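Local coordinates for S-adenosylmethionine decarboxylase proenzyme (Aquifex aeolicus, PDB 2III), which probably catalyses the decarboxylation of S-adenosylmethionine to S-adenosylmethioninamine, the propylamine donor for making spermidine and spermine, at residues Arg28-Gly33 with Ile66-Trp71. Sequence-based numbering, arbitrary orientation.
Sequences RELLEG and ISIHTW
Leu-31 packs against Ile-66 and Ile-68, and Leu-30 against Ile-68, in the core of a two-layer alpha/beta-sandwich. Helix 24-37 lies here on one face of the antiparallel sheet. The segments run nearly antiparallel, at 156°, and their axes come within 10.1 Å at the closest. All four touching residues are buried, and the contact is wholly apolar.

Leu-31 straddles two alternate residues of the strand. Its two methyls divide the work. CD2 of Leu-31 meets CG2 of Ile-66 at 3.8 Å. CD1 of Leu-31 meets CG2 of Ile-68 at 3.9 Å. Leu-31 and Ile-66 lie alongside each other and point in opposite directions. Leu-31 meets Ile-68 at an oblique angle.

Ile-68 uses both branches. CG2 faces Leu-31, while the longer arm reaches Leu-30. In that arm CG1 lies anti to the backbone N (chi1 -177°) and chi2, at 172°, carries CD1 on toward Leu-30. Leu-30 crosses this arm at about a right angle.

Other parts of the fold enclose the same side chains. Ile-97 of helix 87-101 and Tyr-47 of strand 42-49 touch Leu-31, and Ile-27, one turn earlier on helix 24-37, packs on Ile-68. Backbone hydrogen bonds to Val-59 and Gly-57 tie Ile-66 and Ile-68 into the sheet.

Strand alternation turns Ser-67 and His-69 to the other face, where the second subunit lies. His-69 is the predicted proton acceptor for processing. Its ND1 is hydrogen-bonded to Thr-56 OG1, and its NE2 to His-65 ND1 of the second subunit. The same strand thus carries a hydrophobic core on one face and part of the predicted active site on the other. At the core's Leu-30 end, methyl meets methyl, with CD2 of Leu-30 3.8 Å from CD1 of Ile-68.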
ATOM      1  N   ARG A  28      -0.415  -0.731  16.207  1.00 30.98           N
ATOM      2  CA  ARG A  28      -1.856  -0.657  16.392  1.00 26.96           C
ATOM      3  C   ARG A  28      -2.249   0.668  17.010  1.00 26.61           C
ATOM      4  O   ARG A  28      -3.130   1.353  16.497  1.00 29.40           O
ATOM      5  CB  ARG A  28      -2.329  -1.815  17.274  1.00 43.37           C
ATOM      6  CG  ARG A  28      -3.759  -1.707  17.794  1.00 41.51           C
ATOM      7  CD  ARG A  28      -4.278  -3.089  18.182  1.00 42.58           C
ATOM      8  NE  ARG A  28      -4.974  -3.719  17.061  1.00 61.53           N
ATOM      9  CZ  ARG A  28      -5.060  -5.029  16.863  1.00 57.98           C
ATOM     10  NH1 ARG A  28      -4.481  -5.872  17.710  1.00 59.93           N
ATOM     11  NH2 ARG A  28      -5.738  -5.497  15.823  1.00 52.44           N
ATOM     12  N   GLU A  29      -1.596   1.044  18.103  1.00 20.50           N
ATOM     13  CA  GLU A  29      -1.919   2.315  18.740  1.00 30.79           C
ATOM     14  C   GLU A  29      -1.690   3.448  17.756  1.00 26.58           C
ATOM     15  O   GLU A  29      -2.524   4.340  17.614  1.00 26.01           O
ATOM     16  CB  GLU A  29      -1.052   2.547  19.973  1.00 30.43           C
ATOM     17  CG  GLU A  29      -1.687   2.094  21.267  1.00 61.99           C
ATOM     18  CD  GLU A  29      -0.986   2.676  22.478  1.00 76.59           C
ATOM     19  OE1 GLU A  29      -0.894   3.921  22.567  1.00 77.99           O
ATOM     20  OE2 GLU A  29      -0.530   1.892  23.338  1.00 87.45           O
ATOM     21  N   LEU A  30      -0.547   3.392  17.082  1.00 20.13           N
ATOM     22  CA  LEU A  30      -0.154   4.393  16.104  1.00 22.23           C
ATOM     23  C   LEU A  30      -1.195   4.595  15.000  1.00 23.35           C
ATOM     24  O   LEU A  30      -1.668   5.711  14.779  1.00 26.03           O
ATOM     25  CB  LEU A  30       1.182   3.991  15.473  1.00 19.47           C
ATOM     26  CG  LEU A  30       1.782   4.931  14.426  1.00 24.95           C
ATOM     27  CD1 LEU A  30       2.325   6.167  15.127  1.00 28.29           C
ATOM     28  CD2 LEU A  30       2.895   4.221  13.667  1.00 21.81           C
ATOM     29  N   LEU A  31      -1.542   3.516  14.301  1.00 20.20           N
ATOM     30  CA  LEU A  31      -2.510   3.596  13.209  1.00 22.48           C
ATOM     31  C   LEU A  31      -3.933   3.905  13.684  1.00 33.11           C
ATOM     32  O   LEU A  31      -4.696   4.566  12.972  1.00 29.94           O
ATOM     33  CB  LEU A  31      -2.499   2.298  12.380  1.00 25.51           C
ATOM     34  CG  LEU A  31      -1.212   1.925  11.628  1.00 19.01           C
ATOM     35  CD1 LEU A  31      -1.520   0.831  10.618  1.00 16.14           C
ATOM     36  CD2 LEU A  31      -0.648   3.137  10.909  1.00 15.25           C
ATOM     37  N   GLU A  32      -4.305   3.421  14.868  1.00 28.95           N
ATOM     38  CA  GLU A  32      -5.637   3.719  15.390  1.00 34.71           C
ATOM     39  C   GLU A  32      -5.655   5.218  15.643  1.00 31.34           C
ATOM     40  O   GLU A  32      -6.655   5.896  15.406  1.00 35.05           O
ATOM     41  CB  GLU A  32      -5.900   3.001  16.721  1.00 40.22           C
ATOM     42  CG  GLU A  32      -6.030   1.492  16.645  1.00 51.50           C
ATOM     43  CD  GLU A  32      -6.443   0.882  17.980  1.00 66.88           C
ATOM     44  OE1 GLU A  32      -5.893   1.290  19.029  1.00 68.27           O
ATOM     45  OE2 GLU A  32      -7.315  -0.017  17.980  1.00 76.58           O
ATOM     46  N   GLY A  33      -4.526   5.725  16.128  1.00 24.34           N
ATOM     47  CA  GLY A  33      -4.416   7.137  16.422  1.00 15.69           C
ATOM     48  C   GLY A  33      -4.445   7.993  15.173  1.00 32.43           C
ATOM     49  O   GLY A  33      -4.982   9.107  15.195  1.00 22.67           O
ATOM     50  N   ILE A  66      -3.999   2.367   4.604  1.00 22.12           N
ATOM     51  CA  ILE A  66      -2.868   2.914   5.337  1.00 22.78           C
ATOM     52  C   ILE A  66      -2.054   1.684   5.701  1.00 20.54           C
ATOM     53  O   ILE A  66      -2.600   0.700   6.196  1.00 21.15           O
ATOM     54  CB  ILE A  66      -3.283   3.580   6.654  1.00 21.65           C
ATOM     55  CG1 ILE A  66      -4.151   4.807   6.378  1.00 25.00           C
ATOM     56  CG2 ILE A  66      -2.032   3.947   7.450  1.00 22.08           C
ATOM     57  CD1 ILE A  66      -4.525   5.591   7.634  1.00 15.98           C
ATOM     58  N   SER A  67      -0.755   1.721   5.458  1.00 18.18           N
ATOM     59  CA  SER A  67       0.070   0.569   5.793  1.00 25.53           C
ATOM     60  C   SER A  67       1.383   1.008   6.412  1.00 18.57           C
ATOM     61  O   SER A  67       1.829   2.139   6.207  1.00 21.76           O
ATOM     62  CB  SER A  67       0.362  -0.261   4.539  1.00 13.04           C
ATOM     63  OG  SER A  67       1.080   0.511   3.592  1.00 25.96           O
ATOM     64  N   ILE A  68       1.987   0.110   7.183  1.00 20.37           N
ATOM     65  CA  ILE A  68       3.276   0.367   7.807  1.00 16.39           C
ATOM     66  C   ILE A  68       4.017  -0.944   8.037  1.00 20.31           C
ATOM     67  O   ILE A  68       3.453  -1.923   8.521  1.00 19.89           O
ATOM     68  CB  ILE A  68       3.150   1.104   9.155  1.00 17.61           C
ATOM     69  CG1 ILE A  68       4.553   1.387   9.705  1.00 16.10           C
ATOM     70  CG2 ILE A  68       2.343   0.276  10.126  1.00 16.86           C
ATOM     71  CD1 ILE A  68       4.592   2.281  10.934  1.00  7.38           C
ATOM     72  N   HIS A  69       5.289  -0.946   7.662  1.00 19.03           N
ATOM     73  CA  HIS A  69       6.160  -2.100   7.815  1.00 10.41           C
ATOM     74  C   HIS A  69       7.349  -1.541   8.595  1.00 18.02           C
ATOM     75  O   HIS A  69       7.802  -0.423   8.323  1.00 15.86           O
ATOM     76  CB  HIS A  69       6.573  -2.605   6.429  1.00 14.18           C
ATOM     77  CG  HIS A  69       5.412  -2.987   5.553  1.00 21.31           C
ATOM     78  ND1 HIS A  69       4.625  -4.093   5.796  1.00 23.19           N
ATOM     79  CD2 HIS A  69       4.910  -2.408   4.435  1.00 24.27           C
ATOM     80  CE1 HIS A  69       3.688  -4.180   4.865  1.00 22.01           C
ATOM     81  NE2 HIS A  69       3.840  -3.171   4.026  1.00 19.03           N
ATOM     82  N   THR A  70       7.851  -2.288   9.574  1.00 11.86           N
ATOM     83  CA  THR A  70       8.953  -1.769  10.378  1.00 18.85           C
ATOM     84  C   THR A  70      10.146  -2.692  10.588  1.00 16.97           C
ATOM     85  O   THR A  70      10.034  -3.913  10.506  1.00 13.73           O
ATOM     86  CB  THR A  70       8.457  -1.321  11.764  1.00 17.95           C
ATOM     87  OG1 THR A  70       8.217  -2.472  12.581  1.00 23.27           O
ATOM     88  CG2 THR A  70       7.164  -0.532  11.631  1.00 14.57           C
ATOM     89  N   TRP A  71      11.285  -2.068  10.877  1.00 14.80           N
ATOM     90  CA  TRP A  71      12.549  -2.753  11.110  1.00 16.23           C
ATOM     91  C   TRP A  71      13.231  -2.038  12.261  1.00 17.64           C
ATOM     92  O   TRP A  71      13.972  -1.076  12.057  1.00 17.83           O
ATOM     93  CB  TRP A  71      13.448  -2.665   9.874  1.00 24.15           C
ATOM     94  CG  TRP A  71      12.970  -3.466   8.704  1.00 23.14           C
ATOM     95  CD1 TRP A  71      13.376  -4.719   8.352  1.00 18.38           C
ATOM     96  CD2 TRP A  71      11.994  -3.066   7.729  1.00 15.74           C
ATOM     97  NE1 TRP A  71      12.714  -5.127   7.216  1.00 20.78           N
ATOM     98  CE2 TRP A  71      11.861  -4.135   6.814  1.00 14.43           C
ATOM     99  CE3 TRP A  71      11.221  -1.910   7.541  1.00 20.95           C
ATOM    100  CZ2 TRP A  71      10.981  -4.083   5.720  1.00 16.85           C
ATOM    101  CZ3 TRP A  71      10.347  -1.857   6.453  1.00 17.84           C
ATOM    102  CH2 TRP A  71      10.236  -2.943   5.556  1.00 15.26           C
TER